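Long-range contacts in surface layer protein (Geobacillus stearothermophilus, PDB 4UJ7), which probably assembles with copies of itself into the surface layer coating the bacterial cell, here represented by a calcium-binding piece of two domains: residues A[33-37]-A[116-120]; A[121-127]-A[213-219]; A[134-139]-A[181-187]; A[167-171]-A[191-197]. All blocks are in the same frame, centred on the assembly; numbering follows the deposited sequence.

Contact 1 (A[33-37]-A[116-120]). With CA (calcium ion), chain C.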
loop_
_atom_site.group_PDB
_atom_site.type_symbol
_atom_site.label_atom_id
_atom_site.label_comp_id
_atom_site.label_asym_id
_atom_site.label_seq_id
_atom_site.Cartn_x
_atom_site.Cartn_y
_atom_site.Cartn_z
ATOM N N ALA A 33 -8.189 5.261 0.935
ATOM C CA ALA A 33 -7.134 5.008 -0.050
ATOM C C ALA A 33 -5.776 5.308 0.582
ATOM O O ALA A 33 -5.683 6.077 1.543
ATOM C CB ALA A 33 -7.368 5.859 -1.294
ATOM N N THR A 34 -4.719 4.683 0.078
ATOM C CA THR A 34 -3.381 4.938 0.621
ATOM C C THR A 34 -2.423 5.408 -0.458
ATOM O O THR A 34 -2.637 5.160 -1.660
ATOM C CB THR A 34 -2.761 3.714 1.340
ATOM O OG1 THR A 34 -2.401 2.705 0.385
ATOM C CG2 THR A 34 -3.749 3.100 2.343
ATOM N N PHE A 35 -1.370 6.097 -0.026
ATOM C CA PHE A 35 -0.231 6.388 -0.890
ATOM C C PHE A 35 1.042 6.449 -0.066
ATOM O O PHE A 35 0.985 6.493 1.165
ATOM C CB PHE A 35 -0.452 7.657 -1.741
ATOM C CG PHE A 35 -0.551 8.944 -0.949
ATOM C CD1 PHE A 35 0.589 9.681 -0.646
ATOM C CD2 PHE A 35 -1.788 9.446 -0.558
ATOM C CE1 PHE A 35 0.506 10.880 0.051
ATOM C CE2 PHE A 35 -1.880 10.650 0.154
ATOM C CZ PHE A 35 -0.729 11.366 0.458
ATOM N N LYS A 36 2.188 6.442 -0.734
ATOM C CA LYS A 36 3.471 6.382 -0.063
ATOM C C LYS A 36 4.269 7.646 -0.175
ATOM O O LYS A 36 4.287 8.287 -1.225
ATOM C CB LYS A 36 4.296 5.216 -0.585
ATOM C CG LYS A 36 3.781 3.885 -0.060
ATOM C CD LYS A 36 4.538 2.737 -0.687
ATOM C CE LYS A 36 4.103 1.433 -0.045
ATOM N NZ LYS A 36 4.648 0.310 -0.845
ATOM N N VAL A 37 4.912 7.983 0.930
ATOM C CA VAL A 37 5.825 9.116 1.012
ATOM C C VAL A 37 7.229 8.564 1.200
ATOM O O VAL A 37 7.438 7.635 1.987
ATOM C CB VAL A 37 5.455 10.006 2.228
ATOM C CG1 VAL A 37 6.624 10.893 2.652
ATOM C CG2 VAL A 37 4.212 10.806 1.902
ATOM N N LYS A 116 -3.065 -4.250 -4.917
ATOM C CA LYS A 116 -2.166 -3.301 -4.300
ATOM C C LYS A 116 -1.176 -3.967 -3.332
ATOM O O LYS A 116 -1.587 -4.675 -2.413
ATOM C CB LYS A 116 -2.999 -2.285 -3.525
ATOM C CG LYS A 116 -2.174 -1.242 -2.832
ATOM C CD LYS A 116 -2.051 -0.026 -3.711
ATOM C CE LYS A 116 -1.118 0.967 -3.049
ATOM N NZ LYS A 116 0.293 0.609 -3.356
ATOM N N VAL A 117 0.116 -3.713 -3.534
ATOM C CA VAL A 117 1.168 -4.168 -2.606
ATOM C C VAL A 117 1.433 -3.049 -1.610
ATOM O O VAL A 117 1.883 -1.956 -1.999
ATOM C CB VAL A 117 2.467 -4.516 -3.369
ATOM C CG1 VAL A 117 3.594 -4.919 -2.412
ATOM C CG2 VAL A 117 2.203 -5.588 -4.410
ATOM N N LEU A 118 1.159 -3.312 -0.334
ATOM C CA LEU A 118 1.256 -2.265 0.702
ATOM C C LEU A 118 2.674 -2.049 1.218
ATOM O O LEU A 118 3.040 -0.933 1.604
ATOM C CB LEU A 118 0.312 -2.570 1.855
ATOM C CG LEU A 118 -1.193 -2.587 1.556
ATOM C CD1 LEU A 118 -1.942 -3.107 2.778
ATOM C CD2 LEU A 118 -1.708 -1.218 1.134
ATOM N N ASP A 119 3.462 -3.115 1.237
ATOM C CA ASP A 119 4.840 -3.068 1.726
ATOM C C ASP A 119 5.819 -2.992 0.548
ATOM O O ASP A 119 5.502 -2.392 -0.484
ATOM C CB ASP A 119 5.124 -4.271 2.632
ATOM C CG ASP A 119 5.054 -5.579 1.885
ATOM O OD1 ASP A 119 4.081 -5.778 1.108
ATOM O OD2 ASP A 119 6.001 -6.367 2.049
ATOM N N ASP A 120 7.001 -3.595 0.696
ATOM C CA ASP A 120 7.993 -3.635 -0.390
ATOM C C ASP A 120 7.797 -4.767 -1.409
ATOM O O ASP A 120 8.505 -4.822 -2.401
ATOM C CB ASP A 120 9.427 -3.665 0.173
ATOM C CG ASP A 120 9.771 -4.973 0.887
ATOM O OD1 ASP A 120 8.872 -5.815 1.106
ATOM O OD2 ASP A 120 10.963 -5.138 1.223
HETATM CA CA CA C . 8.031 -7.099 3.024
HETATM O O HOH W 1 7.348 -7.335 5.497
HETATM O O HOH W 2 8.227 -4.781 3.831
#
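Lys36 reaches from strand 32-41 to the loop that follows strand 110-117, and its chain is the main tie between the two segments. From CB the chain leaves beside the backbone N (chi1 -74°) and then runs straight through CG and CD, which carry it across to the other segment. The first atom to touch is Lys36 CE, which lies 3.1 Å from Leu118 O. One bond further, Lys36 NZ donates a hydrogen bond to Asp119 O at 2.9 Å, approaching from 40° above the carbonyl plane instead of along a lone pair. Leu118 O also lies close to this ammonium group, 3.2 Å from Lys36 NZ. The principle illustrated is that of a domain junction made by few side chains: the two segments belong to successive bacterial Ig-like (BIG2) domains, and the lysine spans them by giving its ammonium group to a backbone carbonyl, Asp119 O. Beside it, Thr34 OG1 rests 4.1 Å from Leu118 CD2, the threonine and leucine side chains crossing at about a right angle. Lys116 brings CE to the same hydroxyl, while its NZ bends back to Val117 O in a weak hydrogen bond. The two ammonium groups, Lys36 NZ and Lys116 NZ, stay 5.0 Å apart. The Asp119 side chain serves other partners: OD2 binds a calcium ion together with Asp120 OD1, and OD1 accepts from Gln137 N on strand 135-144.

Contact 2 (A[121-127]-A[213-219]). With CA (calcium ion), chain B; CA (calcium ion), chain C.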
loop_
_atom_site.group_PDB
_atom_site.type_symbol
_atom_site.label_atom_id
_atom_site.label_comp_id
_atom_site.label_asym_id
_atom_site.label_seq_id
_atom_site.Cartn_x
_atom_site.Cartn_y
_atom_site.Cartn_z
ATOM N N GLY A 121 6.838 -5.661 -1.164
ATOM C CA GLY A 121 6.616 -6.799 -2.073
ATOM C C GLY A 121 7.635 -7.923 -1.938
ATOM O O GLY A 121 7.664 -8.841 -2.766
ATOM N N LYS A 122 8.459 -7.842 -0.898
ATOM C CA LYS A 122 9.540 -8.787 -0.658
ATOM C C LYS A 122 9.400 -9.482 0.692
ATOM O O LYS A 122 8.916 -8.886 1.659
ATOM C CB LYS A 122 10.884 -8.061 -0.703
ATOM C CG LYS A 122 11.103 -7.265 -1.979
ATOM C CD LYS A 122 12.404 -6.483 -1.929
ATOM C CE LYS A 122 12.508 -5.587 -3.156
ATOM N NZ LYS A 122 11.975 -6.281 -4.364
ATOM N N ILE A 123 9.859 -10.736 0.736
ATOM C CA ILE A 123 9.992 -11.522 1.967
ATOM C C ILE A 123 11.464 -11.941 2.038
ATOM O O ILE A 123 11.991 -12.566 1.112
ATOM C CB ILE A 123 9.107 -12.794 1.930
ATOM C CG1 ILE A 123 7.611 -12.411 1.923
ATOM C CG2 ILE A 123 9.460 -13.742 3.071
ATOM C CD1 ILE A 123 6.683 -13.536 1.482
ATOM N N ASP A 124 12.126 -11.589 3.138
ATOM C CA ASP A 124 13.564 -11.830 3.290
ATOM C C ASP A 124 13.772 -13.084 4.142
ATOM O O ASP A 124 13.554 -13.046 5.366
ATOM C CB ASP A 124 14.213 -10.605 3.928
ATOM C CG ASP A 124 15.740 -10.642 3.886
ATOM O OD1 ASP A 124 16.338 -11.716 3.668
ATOM O OD2 ASP A 124 16.337 -9.559 4.092
ATOM N N LYS A 125 14.151 -14.185 3.492
ATOM C CA LYS A 125 14.307 -15.459 4.208
ATOM C C LYS A 125 15.599 -15.566 5.017
ATOM O O LYS A 125 15.882 -16.627 5.590
ATOM C CB LYS A 125 14.100 -16.676 3.296
ATOM C CG LYS A 125 15.137 -16.868 2.205
ATOM C CD LYS A 125 14.889 -18.170 1.459
ATOM C CE LYS A 125 16.013 -18.482 0.482
ATOM N NZ LYS A 125 17.279 -18.870 1.187
ATOM N N SER A 126 16.380 -14.488 5.064
ATOM C CA SER A 126 17.493 -14.371 6.014
ATOM C C SER A 126 16.961 -14.524 7.427
ATOM O O SER A 126 15.811 -14.151 7.709
ATOM C CB SER A 126 18.177 -13.005 5.897
ATOM O OG SER A 126 19.135 -12.798 6.939
ATOM N N ALA A 127 17.796 -15.050 8.319
ATOM C CA ALA A 127 17.429 -15.204 9.716
ATOM C C ALA A 127 17.601 -13.917 10.539
ATOM O O ALA A 127 17.056 -13.808 11.636
ATOM C CB ALA A 127 18.211 -16.365 10.331
ATOM N N VAL A 213 5.127 -11.871 -5.968
ATOM C CA VAL A 213 5.904 -11.558 -4.777
ATOM C C VAL A 213 7.326 -12.079 -4.942
ATOM O O VAL A 213 7.578 -12.924 -5.797
ATOM C CB VAL A 213 5.251 -12.085 -3.480
ATOM C CG1 VAL A 213 3.885 -11.429 -3.298
ATOM C CG2 VAL A 213 5.131 -13.618 -3.479
ATOM N N GLU A 214 8.263 -11.543 -4.166
ATOM C CA GLU A 214 9.665 -11.934 -4.302
ATOM C C GLU A 214 10.237 -12.384 -2.968
ATOM O O GLU A 214 10.136 -11.665 -1.968
ATOM C CB GLU A 214 10.501 -10.767 -4.852
ATOM C CG GLU A 214 11.926 -11.159 -5.245
ATOM C CD GLU A 214 12.781 -9.985 -5.701
ATOM O OE1 GLU A 214 12.261 -8.851 -5.804
ATOM O OE2 GLU A 214 13.994 -10.199 -5.952
ATOM N N VAL A 215 10.842 -13.568 -2.959
ATOM C CA VAL A 215 11.636 -13.993 -1.818
ATOM C C VAL A 215 13.085 -13.598 -2.092
ATOM O O VAL A 215 13.626 -13.892 -3.164
ATOM C CB VAL A 215 11.476 -15.508 -1.527
ATOM C CG1 VAL A 215 12.498 -15.988 -0.511
ATOM C CG2 VAL A 215 10.077 -15.765 -0.993
ATOM N N ILE A 216 13.665 -12.884 -1.137
ATOM C CA ILE A 216 15.080 -12.478 -1.185
ATOM C C ILE A 216 15.801 -13.105 0.021
ATOM O O ILE A 216 15.172 -13.676 0.920
ATOM C CB ILE A 216 15.242 -10.923 -1.200
ATOM C CG1 ILE A 216 14.759 -10.304 0.130
ATOM C CG2 ILE A 216 14.542 -10.322 -2.412
ATOM C CD1 ILE A 216 15.085 -8.818 0.322
ATOM N N ASP A 217 17.128 -13.010 0.048
ATOM C CA ASP A 217 17.882 -13.444 1.215
ATOM C C ASP A 217 19.102 -12.543 1.359
ATOM O O ASP A 217 20.058 -12.667 0.591
ATOM C CB ASP A 217 18.319 -14.912 1.064
ATOM C CG ASP A 217 18.893 -15.496 2.360
ATOM O OD1 ASP A 217 19.478 -14.740 3.171
ATOM O OD2 ASP A 217 18.754 -16.727 2.572
ATOM N N THR A 218 19.065 -11.653 2.346
ATOM C CA THR A 218 20.131 -10.647 2.487
ATOM C C THR A 218 21.229 -11.069 3.457
ATOM O O THR A 218 22.054 -10.235 3.831
ATOM C CB THR A 218 19.577 -9.270 2.911
ATOM O OG1 THR A 218 18.930 -9.381 4.190
ATOM C CG2 THR A 218 18.599 -8.720 1.854
ATOM N N THR A 219 21.247 -12.346 3.860
ATOM C CA THR A 219 22.278 -12.850 4.781
ATOM C C THR A 219 23.674 -12.516 4.241
ATOM O O THR A 219 23.951 -12.591 3.034
ATOM C CB THR A 219 22.175 -14.374 5.007
ATOM O OG1 THR A 219 20.853 -14.714 5.441
ATOM C CG2 THR A 219 23.175 -14.843 6.068
ATOM O OXT THR A 219 24.547 -12.147 5.026
HETATM CA CA CA B . 13.822 -12.815 7.705
HETATM CA CA CA C . 8.031 -7.099 3.024
HETATM O O HOH W 3 20.151 -10.231 6.642
HETATM O O HOH W 4 12.972 -14.988 8.291
HETATM O O HOH W 5 13.862 -12.665 10.108
HETATM O O HOH W 1 7.348 -7.335 5.497
HETATM O O HOH W 2 8.227 -4.781 3.831
#
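Asp124 OD1 is held by two backbone N-H groups that come from opposite faces of its carboxylate. Thr218 N, 3.0 Å from Asp124 OD1, arrives on the syn side, whereas Ser126 N closes an Asx turn onto the same oxygen from 38° above the plane. The second oxygen takes the Thr218 hydroxyl on its syn lone pair, with Asp124 OD2 2.6 Å from Thr218 OG1. With CG anti to the backbone N (chi1 -169°), the carboxylate is carried past the strand pair to the chain's last residues, and three donors fix its rotation. An asparagine in its place would probably leave one of these donors, most likely the Thr218 hydroxyl, without its acceptor and the C-terminal residues less firmly held. Next to it Asp217 uses the anti lone pair of OD2 for a salt bridge, Asp217 OD2 lying 2.9 Å from Lys125 NZ. Its OD1 accepts from Thr219 N and Thr219 OG1, two residues on, making a second Asx turn. Behind these turns the backbones pair in parallel: Ile123 O receives Ile216 N at 2.8 Å, and Ile216 O receives Lys125 N. The same segment turns Asp124 O and Ser126 O to one calcium ion and Lys122 O to another. As a worked case, a short strand laid parallel to the last one forms the edge of a mixed sheet in this Ig-like (BIG2) domain. Strand 206-216 lies between strands 122-124 and 195-203, and Ile123 packs on Val136 of strand 135-144 and Ile186 of strand 181-188.

Contact 3 (A[134-139]-A[181-187]). With CA (calcium ion), chain B; CA (calcium ion), chain C.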
loop_
_atom_site.group_PDB
_atom_site.type_symbol
_atom_site.label_atom_id
_atom_site.label_comp_id
_atom_site.label_asym_id
_atom_site.label_seq_id
_atom_site.Cartn_x
_atom_site.Cartn_y
_atom_site.Cartn_z
ATOM N N ASN A 134 9.452 -9.974 6.859
ATOM C CA ASN A 134 9.027 -11.367 6.724
ATOM C C ASN A 134 7.656 -11.576 6.108
ATOM O O ASN A 134 7.107 -12.686 6.130
ATOM C CB ASN A 134 9.147 -12.062 8.081
ATOM C CG ASN A 134 10.598 -12.215 8.523
ATOM O OD1 ASN A 134 11.478 -12.593 7.737
ATOM N ND2 ASN A 134 10.848 -11.939 9.800
ATOM N N ASP A 135 7.101 -10.526 5.528
ATOM C CA ASP A 135 5.830 -10.688 4.840
ATOM C C ASP A 135 5.666 -9.802 3.623
ATOM O O ASP A 135 6.518 -8.945 3.342
ATOM C CB ASP A 135 4.629 -10.588 5.821
ATOM C CG ASP A 135 4.298 -9.155 6.268
ATOM O OD1 ASP A 135 4.751 -8.158 5.670
ATOM O OD2 ASP A 135 3.518 -9.034 7.233
ATOM N N VAL A 136 4.590 -10.068 2.887
ATOM C CA VAL A 136 4.024 -9.125 1.934
ATOM C C VAL A 136 2.589 -8.927 2.368
ATOM O O VAL A 136 1.947 -9.849 2.869
ATOM C CB VAL A 136 4.101 -9.650 0.479
ATOM C CG1 VAL A 136 3.322 -8.764 -0.485
ATOM C CG2 VAL A 136 5.559 -9.775 0.052
ATOM N N GLN A 137 2.095 -7.707 2.191
ATOM C CA GLN A 137 0.721 -7.374 2.518
ATOM C C GLN A 137 0.009 -6.862 1.287
ATOM O O GLN A 137 0.503 -5.951 0.614
ATOM C CB GLN A 137 0.697 -6.287 3.582
ATOM C CG GLN A 137 0.999 -6.797 4.972
ATOM C CD GLN A 137 0.718 -5.725 5.989
ATOM O OE1 GLN A 137 1.274 -4.624 5.919
ATOM N NE2 GLN A 137 -0.179 -6.014 6.903
ATOM N N LEU A 138 -1.150 -7.451 1.000
ATOM C CA LEU A 138 -1.924 -7.123 -0.207
ATOM C C LEU A 138 -3.340 -6.676 0.109
ATOM O O LEU A 138 -3.971 -7.182 1.041
ATOM C CB LEU A 138 -2.027 -8.364 -1.116
ATOM C CG LEU A 138 -0.703 -8.992 -1.556
ATOM C CD1 LEU A 138 -0.987 -10.291 -2.299
ATOM C CD2 LEU A 138 0.149 -8.051 -2.408
ATOM N N LYS A 139 -3.831 -5.715 -0.674
ATOM C CA LYS A 139 -5.262 -5.433 -0.722
ATOM C C LYS A 139 -5.725 -5.501 -2.177
ATOM O O LYS A 139 -4.924 -5.365 -3.103
ATOM C CB LYS A 139 -5.591 -4.063 -0.110
ATOM C CG LYS A 139 -5.729 -4.094 1.410
ATOM C CD LYS A 139 -6.024 -2.687 1.927
ATOM C CE LYS A 139 -6.340 -2.712 3.412
ATOM N NZ LYS A 139 -7.626 -3.399 3.656
ATOM N N ASP A 181 -11.661 -4.707 8.575
ATOM C CA ASP A 181 -10.618 -4.484 7.556
ATOM C C ASP A 181 -9.811 -5.759 7.307
ATOM O O ASP A 181 -9.352 -6.405 8.255
ATOM C CB ASP A 181 -9.662 -3.364 7.966
ATOM C CG ASP A 181 -8.608 -3.077 6.900
ATOM O OD1 ASP A 181 -8.961 -2.487 5.862
ATOM O OD2 ASP A 181 -7.428 -3.451 7.092
ATOM N N THR A 182 -9.633 -6.112 6.036
ATOM C CA THR A 182 -8.921 -7.340 5.673
ATOM C C THR A 182 -7.630 -7.052 4.895
ATOM O O THR A 182 -7.638 -6.274 3.935
ATOM C CB THR A 182 -9.845 -8.262 4.839
ATOM O OG1 THR A 182 -10.991 -8.609 5.626
ATOM C CG2 THR A 182 -9.128 -9.542 4.402
ATOM N N VAL A 183 -6.528 -7.683 5.320
ATOM C CA VAL A 183 -5.265 -7.665 4.556
ATOM C C VAL A 183 -4.917 -9.111 4.200
ATOM O O VAL A 183 -5.081 -10.010 5.035
ATOM C CB VAL A 183 -4.125 -7.018 5.380
ATOM C CG1 VAL A 183 -2.816 -7.028 4.622
ATOM C CG2 VAL A 183 -4.505 -5.590 5.771
ATOM N N TYR A 184 -4.449 -9.354 2.970
ATOM C CA TYR A 184 -3.958 -10.692 2.638
ATOM C C TYR A 184 -2.455 -10.718 2.945
ATOM O O TYR A 184 -1.685 -9.928 2.382
ATOM C CB TYR A 184 -4.206 -10.991 1.158
ATOM C CG TYR A 184 -5.008 -12.250 0.886
ATOM C CD1 TYR A 184 -4.484 -13.512 1.185
ATOM C CD2 TYR A 184 -6.289 -12.178 0.320
ATOM C CE1 TYR A 184 -5.201 -14.672 0.938
ATOM C CE2 TYR A 184 -7.018 -13.339 0.057
ATOM C CZ TYR A 184 -6.472 -14.584 0.366
ATOM O OH TYR A 184 -7.180 -15.750 0.119
ATOM N N VAL A 185 -2.054 -11.597 3.854
ATOM C CA VAL A 185 -0.687 -11.617 4.370
ATOM C C VAL A 185 0.030 -12.819 3.787
ATOM O O VAL A 185 -0.422 -13.965 3.928
ATOM C CB VAL A 185 -0.677 -11.637 5.906
ATOM C CG1 VAL A 185 0.752 -11.672 6.437
ATOM C CG2 VAL A 185 -1.417 -10.423 6.457
ATOM N N ILE A 186 1.153 -12.539 3.134
ATOM C CA ILE A 186 1.959 -13.568 2.476
ATOM C C ILE A 186 3.231 -13.791 3.304
ATOM O O ILE A 186 3.938 -12.834 3.638
ATOM C CB ILE A 186 2.350 -13.119 1.037
ATOM C CG1 ILE A 186 1.173 -12.456 0.283
ATOM C CG2 ILE A 186 2.922 -14.309 0.266
ATOM C CD1 ILE A 186 -0.064 -13.325 0.186
ATOM N N THR A 187 3.532 -15.045 3.631
ATOM C CA THR A 187 4.740 -15.365 4.411
ATOM C C THR A 187 5.484 -16.539 3.784
ATOM O O THR A 187 4.907 -17.303 3.004
ATOM C CB THR A 187 4.381 -15.725 5.857
ATOM O OG1 THR A 187 3.392 -16.762 5.847
ATOM C CG2 THR A 187 3.853 -14.495 6.640
HETATM CA CA CA B . 13.822 -12.815 7.705
HETATM CA CA CA C . 8.031 -7.099 3.024
HETATM O O HOH W 5 13.862 -12.665 10.108
HETATM O O HOH W 1 7.348 -7.335 5.497
HETATM O O HOH W 4 12.972 -14.988 8.291
HETATM O O HOH W 2 8.227 -4.781 3.831
#
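The Asp181 carboxylate meets Lys139 NZ on the syn side of OD1, with the ammonium group 32° out of the plane and 2.7 Å from that oxygen. The same NZ sits above the carbonyl plane of Thr182, Lys139 NZ giving Thr182 O a hydrogen bond of 2.9 Å. Lys139 is bent only at its last torsion (chi4 -68°), which turns NZ back onto both acceptors. Further salt bridges join Asp152 to Lys139 and Lys32 to Asp181, extending the charge cluster. A methionine in place of Lys139 would probably leave Asp152 without this cationic mate, Asp181 with one fewer, and Thr182 O without this donor. At the far end the Asn134 amide is split in use: OD1 binds calcium and ND2 donates to a calcium-bound water. Between these ends the strands illustrate regular antiparallel pairing, with Val136-Ile186 and Leu138-Tyr184 as hydrogen-bonded pairs; Ile186 N to Val136 O, 2.8 Å, is nearly straight. On the inner face Leu138 CD1 touches Ile186 CG1 at 4.0 Å. Strand 110-117 flanks strand 135-144 and strand 171-178 flanks strand 181-188, while Leu199 of strand 195-203, in the facing sheet of the Ig-like sandwich, packs against Leu138 and Ile186.

Contact 4 (A[167-171]-A[191-197]). With CA (calcium ion), chain D.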
loop_
_atom_site.group_PDB
_atom_site.type_symbol
_atom_site.label_atom_id
_atom_site.label_comp_id
_atom_site.label_asym_id
_atom_site.label_seq_id
_atom_site.Cartn_x
_atom_site.Cartn_y
_atom_site.Cartn_z
ATOM N N ASN A 167 9.591 -24.078 -8.500
ATOM C CA ASN A 167 10.711 -23.135 -8.511
ATOM C C ASN A 167 11.460 -22.948 -7.187
ATOM O O ASN A 167 12.359 -22.097 -7.097
ATOM C CB ASN A 167 10.251 -21.766 -9.055
ATOM C CG ASN A 167 9.282 -21.064 -8.131
ATOM O OD1 ASN A 167 8.695 -21.675 -7.248
ATOM N ND2 ASN A 167 9.128 -19.750 -8.312
ATOM N N GLY A 168 11.121 -23.722 -6.155
ATOM C CA GLY A 168 11.829 -23.608 -4.869
ATOM C C GLY A 168 11.452 -22.396 -4.012
ATOM O O GLY A 168 12.073 -22.146 -2.973
ATOM N N VAL A 169 10.454 -21.637 -4.464
ATOM C CA VAL A 169 9.927 -20.491 -3.706
ATOM C C VAL A 169 8.528 -20.874 -3.277
ATOM O O VAL A 169 7.664 -21.139 -4.112
ATOM C CB VAL A 169 9.882 -19.206 -4.568
ATOM C CG1 VAL A 169 9.428 -18.003 -3.739
ATOM C CG2 VAL A 169 11.252 -18.926 -5.171
ATOM N N ILE A 170 8.317 -20.899 -1.963
ATOM C CA ILE A 170 7.079 -21.430 -1.401
ATOM C C ILE A 170 6.558 -20.451 -0.359
ATOM O O ILE A 170 7.279 -20.112 0.608
ATOM C CB ILE A 170 7.279 -22.851 -0.810
ATOM C CG1 ILE A 170 8.064 -23.731 -1.801
ATOM C CG2 ILE A 170 5.919 -23.464 -0.502
ATOM C CD1 ILE A 170 8.647 -24.990 -1.186
ATOM N N VAL A 171 5.320 -19.992 -0.564
ATOM C CA VAL A 171 4.715 -19.021 0.360
ATOM C C VAL A 171 3.314 -19.434 0.787
ATOM O O VAL A 171 2.643 -20.200 0.085
ATOM C CB VAL A 171 4.657 -17.591 -0.239
ATOM C CG1 VAL A 171 6.049 -17.073 -0.549
ATOM C CG2 VAL A 171 3.797 -17.547 -1.492
ATOM N N SER A 191 10.766 -21.896 1.637
ATOM C CA SER A 191 11.490 -21.615 0.389
ATOM C C SER A 191 12.940 -22.077 0.462
ATOM O O SER A 191 13.622 -21.795 1.444
ATOM C CB SER A 191 11.496 -20.111 0.088
ATOM O OG SER A 191 10.186 -19.654 -0.223
ATOM N N LYS A 192 13.392 -22.785 -0.567
ATOM C CA LYS A 192 14.794 -23.187 -0.665
ATOM C C LYS A 192 15.615 -22.238 -1.531
ATOM O O LYS A 192 16.857 -22.194 -1.424
ATOM C CB LYS A 192 14.898 -24.608 -1.205
ATOM C CG LYS A 192 14.298 -25.643 -0.269
ATOM C CD LYS A 192 14.918 -27.004 -0.504
ATOM C CE LYS A 192 14.501 -27.975 0.583
ATOM N NZ LYS A 192 14.811 -29.372 0.174
ATOM N N LYS A 193 14.926 -21.482 -2.387
ATOM C CA LYS A 193 15.579 -20.583 -3.329
ATOM C C LYS A 193 14.980 -19.193 -3.234
ATOM O O LYS A 193 13.868 -19.023 -2.754
ATOM C CB LYS A 193 15.388 -21.064 -4.776
ATOM C CG LYS A 193 15.957 -22.437 -5.119
ATOM C CD LYS A 193 15.766 -22.673 -6.615
ATOM C CE LYS A 193 15.727 -24.144 -6.986
ATOM N NZ LYS A 193 17.101 -24.681 -7.185
ATOM N N VAL A 194 15.705 -18.213 -3.748
ATOM C CA VAL A 194 15.161 -16.874 -3.931
ATOM C C VAL A 194 14.492 -16.797 -5.305
ATOM O O VAL A 194 14.807 -17.588 -6.213
ATOM C CB VAL A 194 16.252 -15.787 -3.811
ATOM C CG1 VAL A 194 16.938 -15.856 -2.450
ATOM C CG2 VAL A 194 17.288 -15.933 -4.928
ATOM N N GLY A 195 13.557 -15.863 -5.469
ATOM C CA GLY A 195 12.984 -15.579 -6.781
ATOM C C GLY A 195 11.562 -15.078 -6.676
ATOM O O GLY A 195 11.052 -14.856 -5.569
ATOM N N LYS A 196 10.916 -14.944 -7.831
ATOM C CA LYS A 196 9.529 -14.527 -7.934
ATOM C C LYS A 196 8.570 -15.698 -7.768
ATOM O O LYS A 196 8.824 -16.819 -8.254
ATOM C CB LYS A 196 9.278 -13.891 -9.318
ATOM C CG LYS A 196 10.088 -12.627 -9.629
ATOM C CD LYS A 196 9.716 -11.504 -8.673
ATOM C CE LYS A 196 10.474 -10.207 -8.930
ATOM N NZ LYS A 196 9.847 -9.410 -10.016
ATOM N N GLU A 197 7.441 -15.429 -7.110
ATOM C CA GLU A 197 6.339 -16.378 -7.032
ATOM C C GLU A 197 5.049 -15.692 -7.459
ATOM O O GLU A 197 4.677 -14.665 -6.888
ATOM C CB GLU A 197 6.224 -16.941 -5.605
ATOM C CG GLU A 197 5.159 -18.028 -5.421
ATOM C CD GLU A 197 5.555 -19.397 -5.935
ATOM O OE1 GLU A 197 6.541 -19.526 -6.695
ATOM O OE2 GLU A 197 4.875 -20.373 -5.549
HETATM CA CA CA D . 6.708 -22.024 -5.992
HETATM O O HOH W 6 13.416 -19.604 -8.016
HETATM O O HOH W 7 4.022 -20.888 -3.024
HETATM O O HOH W 8 5.184 -23.111 -4.464
#
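Asn167 and Glu197 set their flat ends nearly in one plane, amide and carboxylate being 21° apart, although their chains cross obliquely. Together with Val169 O they present a calcium site in which a loop and a strand of the Ig-like domain are stitched together, a clear example of a metal uniting a loop with a strand some way further along the chain; Glu162 and Asp165 complete the protein ligands. Glu197 is bidentate, Glu197 OE1 and OE2 standing 2.6 and 2.5 Å from the calcium ion. Its bend at chi2 (77°) turns the carboxylate toward the loop, where Asn167 ND2 meets Glu197 OE1 nearly along the C-O axis at 3.1 Å. The amide's other end, OD1, binds the metal and also accepts from Val169 N, closing an Asx turn. Val169 slides past Glu197 in the opposite direction, with Val169 CG1 3.9 Å from Glu197 CB. Across the loop Ser191 OG takes Ile170 N in an almost straight bond of 2.8 Å (171° at the hydrogen), and the same hydroxyl is tied to Asp188. Gly168 O is gripped twice, by Lys192 N and Lys193 N, the second coming from above the carbonyl plane. Gly168 itself has a positive phi, and a CB there would run into Lys193 CG, two independent reasons for glycine. A water that is not one of the metal's ligands accepts from Val171 N and donates to Glu197 OE2. On the other branch of Val169, CG2 rests 3.6 Å from Lys193 O, a buried carbonyl oxygen with no polar partner.

In the fold
Three of the four contacts share one calcium ion: contact 1 gives it Asp119 and Asp120, contact 2 Lys122 O and contact 3 Asp135 O, with Asn133 completing the protein ligands. A second calcium ion joins contacts 2 and 3, while contact 4 holds a third. Contacts 1 and 3 also meet through neighbouring strands, Lys116 N lying 2.8 Å from Lys139 O. Contacts 2 and 4 do so in the facing sheet, where Val213 O is 2.8 Å from Glu197 N. Contacts 3 and 4 touch at Val171. Contact 1 stands at the domain junction, its nearest atoms about 9 Å from those of contact 4.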